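Side-chain contacts in hypothetical protein TTHA0227 (Thermus thermophilus, PDB 2EJQ), which is of unknown function but belongs to the zincin-like metallopeptidases and so probably binds a metal ion and may cleave peptide bonds: residues G73-L76 / G82-W85; E11-E16 / D84-V89; K35-P38 / W44-G47; G47-P52 / L101-G106. The protein carries 1 engineered substitution. All blocks are in the same frame, centred on the assembly; numbering follows the deposited sequence.

Contact 1: G73-L76 / G82-W85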
loop_
_atom_site.group_PDB
_atom_site.type_symbol
_atom_site.label_atom_id
_atom_site.label_comp_id
_atom_site.label_asym_id
_atom_site.label_seq_id
_atom_site.Cartn_x
_atom_site.Cartn_y
_atom_site.Cartn_z
ATOM N N GLY A 73 5.473 -0.741 10.913
ATOM C CA GLY A 73 5.100 -0.877 12.312
ATOM C C GLY A 73 3.859 -1.729 12.527
ATOM O O GLY A 73 3.749 -2.441 13.529
ATOM N N SER A 74 2.906 -1.652 11.599
ATOM C CA SER A 74 1.692 -2.447 11.716
ATOM C C SER A 74 2.019 -3.925 11.563
ATOM O O SER A 74 1.428 -4.757 12.243
ATOM C CB SER A 74 0.667 -2.034 10.662
ATOM O OG SER A 74 0.172 -0.742 10.926
ATOM N N PHE A 75 2.952 -4.245 10.664
ATOM C CA PHE A 75 3.375 -5.627 10.444
ATOM C C PHE A 75 4.008 -6.197 11.722
ATOM O O PHE A 75 3.756 -7.345 12.097
ATOM C CB PHE A 75 4.404 -5.721 9.299
ATOM C CG PHE A 75 3.799 -5.676 7.906
ATOM C CD1 PHE A 75 3.394 -4.468 7.344
ATOM C CD2 PHE A 75 3.651 -6.848 7.153
ATOM C CE1 PHE A 75 2.856 -4.419 6.063
ATOM C CE2 PHE A 75 3.108 -6.808 5.860
ATOM C CZ PHE A 75 2.712 -5.596 5.316
ATOM N N LEU A 76 4.850 -5.395 12.371
ATOM C CA LEU A 76 5.516 -5.809 13.598
ATOM C C LEU A 76 4.497 -6.098 14.687
ATOM O O LEU A 76 4.572 -7.129 15.352
ATOM C CB LEU A 76 6.493 -4.724 14.077
ATOM C CG LEU A 76 7.820 -4.683 13.326
ATOM C CD1 LEU A 76 8.666 -3.520 13.807
ATOM C CD2 LEU A 76 8.546 -5.992 13.543
ATOM N N GLY A 82 6.390 -17.609 13.568
ATOM C CA GLY A 82 6.103 -18.120 12.235
ATOM C C GLY A 82 5.522 -17.130 11.237
ATOM O O GLY A 82 5.049 -17.532 10.180
ATOM N N PHE A 83 5.569 -15.838 11.561
ATOM C CA PHE A 83 5.021 -14.799 10.676
ATOM C C PHE A 83 5.608 -14.903 9.269
ATOM O O PHE A 83 6.815 -14.796 9.097
ATOM C CB PHE A 83 5.320 -13.408 11.252
ATOM C CG PHE A 83 4.622 -12.289 10.540
ATOM C CD1 PHE A 83 3.235 -12.155 10.610
ATOM C CD2 PHE A 83 5.346 -11.365 9.798
ATOM C CE1 PHE A 83 2.577 -11.113 9.949
ATOM C CE2 PHE A 83 4.702 -10.322 9.135
ATOM C CZ PHE A 83 3.313 -10.197 9.212
ATOM N N ASP A 84 4.761 -15.123 8.266
ATOM C CA ASP A 84 5.254 -15.239 6.892
ATOM C C ASP A 84 5.362 -13.848 6.277
ATOM O O ASP A 84 4.392 -13.338 5.708
ATOM C CB ASP A 84 4.296 -16.075 6.055
ATOM C CG ASP A 84 4.927 -16.555 4.771
ATOM O OD1 ASP A 84 5.836 -15.860 4.248
ATOM O OD2 ASP A 84 4.508 -17.630 4.289
ATOM N N TRP A 85 6.540 -13.241 6.387
ATOM C CA TRP A 85 6.755 -11.895 5.867
ATOM C C TRP A 85 6.422 -11.758 4.392
ATOM O O TRP A 85 5.726 -10.823 3.988
ATOM C CB TRP A 85 8.205 -11.455 6.096
ATOM C CG TRP A 85 8.515 -11.095 7.530
ATOM C CD1 TRP A 85 9.103 -11.896 8.477
ATOM C CD2 TRP A 85 8.225 -9.850 8.181
ATOM N NE1 TRP A 85 9.193 -11.221 9.677
ATOM C CE2 TRP A 85 8.663 -9.966 9.523
ATOM C CE3 TRP A 85 7.635 -8.647 7.760
ATOM C CZ2 TRP A 85 8.528 -8.922 10.449
ATOM C CZ3 TRP A 85 7.499 -7.606 8.685
ATOM C CH2 TRP A 85 7.945 -7.754 10.014
#
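With CG opposite its own carbonyl carbon (chi1 -79°), F75 reaches from helix 72-78 toward 82-85, where F83 swings its CG opposite the backbone N (chi1 -171°) to bring its ring up to the F75 ring. The two side chains meet at roughly a right angle. F75 CD2 lies in the plane of the F83 ring, at its edge, 3.9 Å from F83 CZ, while the carbonyl oxygen of F75 sits over one face of the same ring. W85 completes the cluster. Its six-membered ring reaches across to helix 72-78, so that W85 CZ3 comes within 3.7 Å of F75 CB; this methylene is the closest atom, and the F75 ring is approached obliquely. L76 adds a branch from the next position: its CD2 meets W85 CH2 at 4.0 Å, at the indole edge and near its plane. Within 82-85 the two aromatic groups support each other in a T-shaped stack, F83 CD2 standing 3.5 Å above the centre of the W85 ring system. Large flat groups suit this place because they span the gap between two backbones whose closest CA atoms, those of F75 and W85, are 8.5 Å apart. Magnesium has been seen bound at L76 and A79 of this protein, although this chain holds none; F83 packs close to A79. The contact sets helix 72-78 against the loop that leads into helix 85-105 and its first residue; F75 also touches E88, V89 and T92, and F6 of helix 3-16 meets the F75 ring.

Contact 2: E11-E16 / D84-V89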
loop_
_atom_site.group_PDB
_atom_site.type_symbol
_atom_site.label_atom_id
_atom_site.label_comp_id
_atom_site.label_asym_id
_atom_site.label_seq_id
_atom_site.Cartn_x
_atom_site.Cartn_y
_atom_site.Cartn_z
ATOM N N GLU A 11 10.237 -4.214 -2.391
ATOM C CA GLU A 11 10.685 -3.880 -3.733
ATOM C C GLU A 11 10.881 -5.127 -4.599
ATOM O O GLU A 11 10.585 -5.117 -5.803
ATOM C CB GLU A 11 12.002 -3.114 -3.663
ATOM C CG GLU A 11 11.950 -1.864 -2.799
ATOM C CD GLU A 11 13.276 -1.116 -2.753
ATOM O OE1 GLU A 11 14.322 -1.770 -2.563
ATOM O OE2 GLU A 11 13.274 0.127 -2.895
ATOM N N ARG A 12 11.393 -6.191 -3.979
ATOM C CA ARG A 12 11.662 -7.430 -4.691
ATOM C C ARG A 12 10.331 -8.050 -5.143
ATOM O O ARG A 12 10.217 -8.518 -6.278
ATOM C CB ARG A 12 12.475 -8.376 -3.780
ATOM C CG ARG A 12 12.619 -9.810 -4.268
ATOM C CD ARG A 12 12.928 -10.765 -3.184
ATOM N NE ARG A 12 11.953 -11.846 -3.131
ATOM C CZ ARG A 12 11.680 -12.554 -2.048
ATOM N NH1 ARG A 12 12.316 -12.303 -0.943
ATOM N NH2 ARG A 12 10.753 -13.497 -2.076
ATOM N N LEU A 13 9.329 -8.036 -4.265
ATOM C CA LEU A 13 8.010 -8.567 -4.606
ATOM C C LEU A 13 7.304 -7.618 -5.586
ATOM O O LEU A 13 6.647 -8.064 -6.534
ATOM C CB LEU A 13 7.161 -8.743 -3.337
ATOM C CG LEU A 13 7.602 -9.796 -2.311
ATOM C CD1 LEU A 13 6.690 -9.751 -1.091
ATOM C CD2 LEU A 13 7.569 -11.175 -2.938
ATOM N N TRP A 14 7.459 -6.315 -5.375
ATOM C CA TRP A 14 6.818 -5.340 -6.246
ATOM C C TRP A 14 7.273 -5.494 -7.691
ATOM O O TRP A 14 6.466 -5.340 -8.615
ATOM C CB TRP A 14 7.090 -3.912 -5.757
ATOM C CG TRP A 14 6.376 -2.849 -6.555
ATOM C CD1 TRP A 14 6.950 -1.787 -7.190
ATOM C CD2 TRP A 14 4.959 -2.729 -6.778
ATOM N NE1 TRP A 14 5.984 -1.012 -7.794
ATOM C CE2 TRP A 14 4.754 -1.567 -7.558
ATOM C CE3 TRP A 14 3.844 -3.487 -6.391
ATOM C CZ2 TRP A 14 3.485 -1.143 -7.963
ATOM C CZ3 TRP A 14 2.575 -3.066 -6.793
ATOM C CH2 TRP A 14 2.410 -1.901 -7.573
ATOM N N GLU A 15 8.556 -5.797 -7.888
ATOM C CA GLU A 15 9.083 -5.985 -9.232
ATOM C C GLU A 15 8.516 -7.224 -9.931
ATOM O O GLU A 15 8.530 -7.287 -11.154
ATOM C CB GLU A 15 10.611 -6.074 -9.216
ATOM C CG GLU A 15 11.342 -4.729 -9.190
ATOM C CD GLU A 15 11.050 -3.861 -10.408
ATOM O OE1 GLU A 15 10.978 -4.406 -11.533
ATOM O OE2 GLU A 15 10.909 -2.628 -10.235
ATOM N N GLU A 16 8.025 -8.204 -9.174
ATOM C CA GLU A 16 7.451 -9.412 -9.779
ATOM C C GLU A 16 6.113 -9.076 -10.409
ATOM O O GLU A 16 5.646 -9.767 -11.308
ATOM C CB GLU A 16 7.214 -10.508 -8.736
ATOM C CG GLU A 16 8.372 -11.454 -8.509
ATOM C CD GLU A 16 8.010 -12.606 -7.580
ATOM O OE1 GLU A 16 7.019 -13.316 -7.861
ATOM O OE2 GLU A 16 8.722 -12.801 -6.572
ATOM N N ASP A 84 4.761 -15.123 8.266
ATOM C CA ASP A 84 5.254 -15.239 6.892
ATOM C C ASP A 84 5.362 -13.848 6.277
ATOM O O ASP A 84 4.392 -13.338 5.708
ATOM C CB ASP A 84 4.296 -16.075 6.055
ATOM C CG ASP A 84 4.927 -16.555 4.771
ATOM O OD1 ASP A 84 5.836 -15.860 4.248
ATOM O OD2 ASP A 84 4.508 -17.630 4.289
ATOM N N TRP A 85 6.540 -13.241 6.387
ATOM C CA TRP A 85 6.755 -11.895 5.867
ATOM C C TRP A 85 6.422 -11.758 4.392
ATOM O O TRP A 85 5.726 -10.823 3.988
ATOM C CB TRP A 85 8.205 -11.455 6.096
ATOM C CG TRP A 85 8.515 -11.095 7.530
ATOM C CD1 TRP A 85 9.103 -11.896 8.477
ATOM C CD2 TRP A 85 8.225 -9.850 8.181
ATOM N NE1 TRP A 85 9.193 -11.221 9.677
ATOM C CE2 TRP A 85 8.663 -9.966 9.523
ATOM C CE3 TRP A 85 7.635 -8.647 7.760
ATOM C CZ2 TRP A 85 8.528 -8.922 10.449
ATOM C CZ3 TRP A 85 7.499 -7.606 8.685
ATOM C CH2 TRP A 85 7.945 -7.754 10.014
ATOM N N GLU A 86 6.931 -12.690 3.593
ATOM C CA GLU A 86 6.709 -12.671 2.161
ATOM C C GLU A 86 5.232 -12.815 1.809
ATOM O O GLU A 86 4.710 -12.081 0.965
ATOM C CB GLU A 86 7.507 -13.781 1.490
ATOM C CG GLU A 86 7.257 -13.869 -0.012
ATOM C CD GLU A 86 7.869 -15.104 -0.636
ATOM O OE1 GLU A 86 9.054 -15.048 -1.026
ATOM O OE2 GLU A 86 7.163 -16.134 -0.720
ATOM N N ALA A 87 4.558 -13.752 2.464
ATOM C CA ALA A 87 3.148 -13.978 2.193
ATOM C C ALA A 87 2.315 -12.763 2.578
ATOM O O ALA A 87 1.397 -12.390 1.853
ATOM C CB ALA A 87 2.664 -15.199 2.942
ATOM N N GLU A 88 2.638 -12.146 3.713
ATOM C CA GLU A 88 1.901 -10.977 4.187
ATOM C C GLU A 88 2.109 -9.717 3.319
ATOM O O GLU A 88 1.162 -8.988 3.052
ATOM C CB GLU A 88 2.275 -10.685 5.641
ATOM C CG GLU A 88 1.944 -11.813 6.621
ATOM C CD GLU A 88 0.476 -11.839 7.028
ATOM O OE1 GLU A 88 -0.217 -10.821 6.829
ATOM O OE2 GLU A 88 0.019 -12.870 7.567
ATOM N N VAL A 89 3.337 -9.463 2.884
ATOM C CA VAL A 89 3.620 -8.311 2.037
ATOM C C VAL A 89 2.949 -8.508 0.662
ATOM O O VAL A 89 2.313 -7.599 0.115
ATOM C CB VAL A 89 5.143 -8.136 1.823
ATOM C CG1 VAL A 89 5.400 -7.097 0.756
ATOM C CG2 VAL A 89 5.807 -7.709 3.124
#
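L13 and V89 make the apolar part of this contact, between helices 3-16 and 85-105, whose local axes come within 10.7 Å and cross at -53°. L13 CD1 presses on V89 CG1 at 3.5 Å, tighter than usual for two methyl groups, and its other branch, CD2, lies 4.0 Å from the aliphatic CG of E86. A branched leucine fits here because one methyl can enter the interior while the other meets the CG methylene of E86, the two side chains crossing at about a right angle.

The ionic part lies on the exposed side. R12, its chain bent at chi3 (124°), turns NH2 toward E86 OE1, which stands at the guanidinium edge; the carboxylate and guanidinium planes are steeply inclined to each other. The salt bridge has a hydrogen bond of weak angle, and its very short separation is best treated as doubtful.

A capping bond within 84-89 fixes the start of the second helix. D84 occupies the N-cap, and its OD1 accepts from A87 N at 3.0 Å, from above the carboxylate plane.

The chemistry implies a division of labour: buried methyl groups pack the helices together, whereas the exposed ion pair, probably screened by solvent, links their outer edges.

Contact 3: K35-P38 / W44-G47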
loop_
_atom_site.group_PDB
_atom_site.type_symbol
_atom_site.label_atom_id
_atom_site.label_comp_id
_atom_site.label_asym_id
_atom_site.label_seq_id
_atom_site.Cartn_x
_atom_site.Cartn_y
_atom_site.Cartn_z
ATOM N N LYS A 35 0.012 1.820 11.975
ATOM C CA LYS A 35 -1.202 2.584 11.809
ATOM C C LYS A 35 -2.397 1.788 12.280
ATOM O O LYS A 35 -2.823 0.829 11.627
ATOM C CB LYS A 35 -1.402 3.007 10.351
ATOM C CG LYS A 35 -2.660 3.842 10.134
ATOM C CD LYS A 35 -2.670 4.530 8.773
ATOM C CE LYS A 35 -3.919 5.408 8.613
ATOM N NZ LYS A 35 -3.943 6.171 7.326
ATOM N N PRO A 36 -2.944 2.160 13.445
ATOM C CA PRO A 36 -4.115 1.438 13.963
ATOM C C PRO A 36 -5.299 1.688 13.041
ATOM O O PRO A 36 -5.309 2.672 12.307
ATOM C CB PRO A 36 -4.372 2.044 15.348
ATOM C CG PRO A 36 -3.343 3.108 15.541
ATOM C CD PRO A 36 -2.477 3.239 14.334
ATOM N N GLU A 37 -6.280 0.794 13.038
ATOM C CA GLU A 37 -7.465 1.032 12.218
ATOM C C GLU A 37 -8.294 1.890 13.164
ATOM O O GLU A 37 -8.690 1.419 14.227
ATOM C CB GLU A 37 -8.221 -0.259 11.948
ATOM C CG GLU A 37 -9.205 -0.171 10.790
ATOM C CD GLU A 37 -8.566 -0.547 9.469
ATOM O OE1 GLU A 37 -7.972 -1.644 9.397
ATOM O OE2 GLU A 37 -8.657 0.240 8.504
ATOM N N PRO A 38 -8.554 3.170 12.808
ATOM C CA PRO A 38 -9.339 4.053 13.685
ATOM C C PRO A 38 -10.642 3.536 14.316
ATOM O O PRO A 38 -11.445 2.874 13.658
ATOM C CB PRO A 38 -9.551 5.279 12.806
ATOM C CG PRO A 38 -8.178 5.385 12.190
ATOM C CD PRO A 38 -8.080 3.956 11.654
ATOM N N TRP A 44 -4.613 -3.582 13.160
ATOM C CA TRP A 44 -3.663 -2.692 12.518
ATOM C C TRP A 44 -3.789 -2.733 11.011
ATOM O O TRP A 44 -4.037 -3.787 10.431
ATOM C CB TRP A 44 -2.239 -3.077 12.905
ATOM C CG TRP A 44 -2.023 -3.042 14.368
ATOM C CD1 TRP A 44 -2.230 -4.056 15.257
ATOM C CD2 TRP A 44 -1.597 -1.913 15.135
ATOM N NE1 TRP A 44 -1.958 -3.627 16.533
ATOM C CE2 TRP A 44 -1.566 -2.315 16.486
ATOM C CE3 TRP A 44 -1.238 -0.600 14.808
ATOM C CZ2 TRP A 44 -1.193 -1.450 17.514
ATOM C CZ3 TRP A 44 -0.866 0.261 15.831
ATOM C CH2 TRP A 44 -0.845 -0.170 17.170
ATOM N N ARG A 45 -3.623 -1.575 10.384
ATOM C CA ARG A 45 -3.683 -1.473 8.935
ATOM C C ARG A 45 -2.280 -1.733 8.380
ATOM O O ARG A 45 -1.366 -0.953 8.636
ATOM C CB ARG A 45 -4.144 -0.072 8.530
ATOM C CG ARG A 45 -4.312 0.097 7.031
ATOM C CD ARG A 45 -4.904 1.455 6.680
ATOM N NE ARG A 45 -6.322 1.559 7.015
ATOM C CZ ARG A 45 -7.036 2.669 6.868
ATOM N NH1 ARG A 45 -6.459 3.769 6.397
ATOM N NH2 ARG A 45 -8.321 2.684 7.187
ATOM N N LEU A 46 -2.107 -2.827 7.639
ATOM C CA LEU A 46 -0.801 -3.149 7.051
ATOM C C LEU A 46 -0.439 -2.244 5.859
ATOM O O LEU A 46 0.735 -1.996 5.585
ATOM C CB LEU A 46 -0.764 -4.619 6.604
ATOM C CG LEU A 46 -1.070 -5.668 7.678
ATOM C CD1 LEU A 46 -0.883 -7.080 7.110
ATOM C CD2 LEU A 46 -0.165 -5.444 8.885
ATOM N N GLY A 47 -1.455 -1.765 5.150
ATOM C CA GLY A 47 -1.225 -0.893 4.012
ATOM C C GLY A 47 -2.500 -0.216 3.533
ATOM O O GLY A 47 -3.580 -0.441 4.077
#
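P36 and W44 face each other in a single backbone bridge, their CA atoms 4.4 Å apart, and the neighbouring bond from R45 N to K35 O is short and straight, 2.8 Å with an N-H...O angle of 167°. Around this bridge the side chains divide into an apolar and a charged group. The proline ring rests against the six-membered ring of W44, P36 CD lying 3.7 Å from W44 CZ3; a rigid proline has no amide hydrogen to satisfy and offers a compact hydrocarbon ring, met obliquely by the indole. E37 and R45 form the charged group. R45 is bent at chi3 (-73°), which turns the side-on edge of its guanidinium to E37 OE2, gripped by NH2 at 2.8 Å and by NE at 3.1 Å. Both nitrogens approach from the same face of the carboxylate, and the oxygen stays close to the guanidinium plane. K35 runs alongside R45 in the same direction, leaving K35 NZ 3.6 Å from R45 NH1. This closeness of like charges is probably eased by E48, whose OE2 forms a salt bridge with K35 NZ and whose OE1 makes a long, weak ion pair with R45 NH1. S74 of helix 72-78 ties the backbones of K35 and R45 through its hydroxyl. The single beta bridge, with a further backbone bond of E37 to V43, closes the base of a loop between strands 27-31 and 47-50 of this zincin-like metallopeptidase family protein.

Contact 4: G47-P52 / L101-G106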
loop_
_atom_site.group_PDB
_atom_site.type_symbol
_atom_site.label_atom_id
_atom_site.label_comp_id
_atom_site.label_asym_id
_atom_site.label_seq_id
_atom_site.Cartn_x
_atom_site.Cartn_y
_atom_site.Cartn_z
ATOM N N GLY A 47 -1.455 -1.765 5.150
ATOM C CA GLY A 47 -1.225 -0.893 4.012
ATOM C C GLY A 47 -2.500 -0.216 3.533
ATOM O O GLY A 47 -3.580 -0.441 4.077
ATOM N N GLU A 48 -2.380 0.635 2.522
ATOM C CA GLU A 48 -3.546 1.303 1.975
ATOM C C GLU A 48 -3.232 1.980 0.655
ATOM O O GLU A 48 -2.071 2.193 0.297
ATOM C CB GLU A 48 -4.120 2.331 2.969
ATOM C CG GLU A 48 -3.275 3.570 3.173
ATOM C CD GLU A 48 -3.892 4.557 4.167
ATOM O OE1 GLU A 48 -4.929 5.179 3.861
ATOM O OE2 GLU A 48 -3.335 4.711 5.268
ATOM N N TYR A 49 -4.288 2.306 -0.073
ATOM C CA TYR A 49 -4.154 2.965 -1.353
ATOM C C TYR A 49 -4.357 4.453 -1.123
ATOM O O TYR A 49 -5.319 4.865 -0.475
ATOM C CB TYR A 49 -5.207 2.438 -2.317
ATOM C CG TYR A 49 -5.139 3.059 -3.697
ATOM C CD1 TYR A 49 -4.018 2.877 -4.509
ATOM C CD2 TYR A 49 -6.203 3.807 -4.199
ATOM C CE1 TYR A 49 -3.958 3.420 -5.785
ATOM C CE2 TYR A 49 -6.153 4.354 -5.478
ATOM C CZ TYR A 49 -5.028 4.154 -6.264
ATOM O OH TYR A 49 -4.987 4.675 -7.534
ATOM N N LEU A 50 -3.440 5.263 -1.637
ATOM C CA LEU A 50 -3.543 6.709 -1.482
ATOM C C LEU A 50 -4.187 7.270 -2.763
ATOM O O LEU A 50 -3.557 7.358 -3.822
ATOM C CB LEU A 50 -2.148 7.288 -1.238
ATOM C CG LEU A 50 -1.334 6.607 -0.125
ATOM C CD1 LEU A 50 0.002 7.320 -0.004
ATOM C CD2 LEU A 50 -2.079 6.643 1.226
ATOM N N ASP A 51 -5.459 7.631 -2.655
ATOM C CA ASP A 51 -6.218 8.121 -3.800
ATOM C C ASP A 51 -6.378 9.643 -3.832
ATOM O O ASP A 51 -6.948 10.236 -2.910
ATOM C CB ASP A 51 -7.601 7.463 -3.798
ATOM C CG ASP A 51 -8.356 7.664 -5.100
ATOM O OD1 ASP A 51 -8.126 8.685 -5.786
ATOM O OD2 ASP A 51 -9.196 6.798 -5.430
ATOM N N PRO A 52 -5.882 10.293 -4.904
ATOM C CA PRO A 52 -5.980 11.749 -5.052
ATOM C C PRO A 52 -7.421 12.205 -4.796
ATOM O O PRO A 52 -7.662 13.223 -4.149
ATOM C CB PRO A 52 -5.547 11.979 -6.500
ATOM C CG PRO A 52 -4.552 10.892 -6.728
ATOM C CD PRO A 52 -5.207 9.691 -6.069
ATOM N N LEU A 101 -6.678 -0.358 -9.445
ATOM C CA LEU A 101 -7.351 -0.697 -10.684
ATOM C C LEU A 101 -8.814 -0.290 -10.618
ATOM O O LEU A 101 -9.352 0.240 -11.579
ATOM C CB LEU A 101 -7.224 -2.200 -10.985
ATOM C CG LEU A 101 -5.811 -2.744 -11.255
ATOM C CD1 LEU A 101 -5.860 -4.245 -11.454
ATOM C CD2 LEU A 101 -5.242 -2.089 -12.478
ATOM N N GLU A 102 -9.457 -0.523 -9.479
ATOM C CA GLU A 102 -10.862 -0.169 -9.332
ATOM C C GLU A 102 -11.061 1.340 -9.319
ATOM O O GLU A 102 -12.085 1.833 -9.772
ATOM C CB GLU A 102 -11.432 -0.785 -8.059
ATOM C CG GLU A 102 -11.339 -2.291 -8.034
ATOM C CD GLU A 102 -11.892 -2.889 -6.755
ATOM O OE1 GLU A 102 -11.752 -2.250 -5.691
ATOM O OE2 GLU A 102 -12.452 -4.003 -6.811
ATOM N N SER A 103 -10.074 2.067 -8.810
ATOM C CA SER A 103 -10.142 3.524 -8.764
ATOM C C SER A 103 -9.981 4.128 -10.167
ATOM O O SER A 103 -10.579 5.154 -10.476
ATOM C CB SER A 103 -9.054 4.072 -7.839
ATOM O OG SER A 103 -9.107 5.489 -7.772
ATOM N N LEU A 104 -9.167 3.498 -11.013
ATOM C CA LEU A 104 -8.962 3.991 -12.370
ATOM C C LEU A 104 -10.190 3.731 -13.222
ATOM O O LEU A 104 -10.634 4.602 -13.964
ATOM C CB LEU A 104 -7.758 3.316 -13.026
ATOM C CG LEU A 104 -6.368 3.787 -12.614
ATOM C CD1 LEU A 104 -5.340 3.107 -13.501
ATOM C CD2 LEU A 104 -6.262 5.293 -12.767
ATOM N N ALA A 105 -10.726 2.520 -13.120
ATOM C CA ALA A 105 -11.913 2.141 -13.878
ATOM C C ALA A 105 -13.071 3.067 -13.519
ATOM O O ALA A 105 -13.972 3.291 -14.327
ATOM C CB ALA A 105 -12.286 0.700 -13.577
ATOM N N GLY A 106 -13.030 3.612 -12.306
ATOM C CA GLY A 106 -14.081 4.502 -11.849
ATOM C C GLY A 106 -13.970 5.971 -12.242
ATOM O O GLY A 106 -14.739 6.791 -11.749
#
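S103, on the last turn of helix 85-105, meets both Y49 and D51, and these three residues make up nearly all of the contact. Its side chain is directed toward 47-52, OG opposite the backbone N (chi1 -180°), and the hydroxyl donates to D51 OD2 at 2.7 Å. The acceptor is met from above the carboxylate plane, 45° out of it. A serine suits the place because a short hydroxyl can bridge from a helix to the segment beyond strand 47-50 without filling the gap with bulk. R66 NH1 also hydrogen-bonds S103 OG, so two partners hold the hydroxyl. Y49 packs beside it, its ring met obliquely by the serine: Y49 CE2 is 3.8 Å from S103 CB, and Y49 OH is 4.1 Å from that same carbon. The phenol is not bonded to the serine, however, for its OH pairs with H100 ND1 and with R66 NH1, and its ring meets that of H100. D51 uses its second oxygen on its own chain, where OD1 accepts from G53 N to form an Asx turn, which helps to fix the carboxylate that S103 reaches. Strand 47-50 lies at one border of the three-stranded sheet, antiparallel to 67-71, and the backbones of E48 and L50 hydrogen-bond to those of A69 and H67 in that strand. From this border Y49 turns toward helix 85-105, touching E96 and H99, which belong to a probable HExxH metal-binding motif, while D51, just past the strand, meets the last turn of the helix.

How the contacts relate
Helix 85-105 is the common element. Contact 1 meets the loop and first residue at its start, contact 2 packs helix 3-16 on its first turns, and contact 4 joins strand 47-50 to its last turn, its centre about 20 Å from that of contact 2 and 24 Å from that of contact 1. Contact 3 lies among the loops between strands; centre to centre it is about 13 Å from contact 1, touched through S74, and 17 Å from contact 4, joined at G47 and by the K35-E48 salt bridge. Along the chain contact 3 precedes contact 1 and lies within the loop closed by contact 2. Contacts 1 and 2 hold the start and contact 4 the end of the helix that bears the probable HExxH motif.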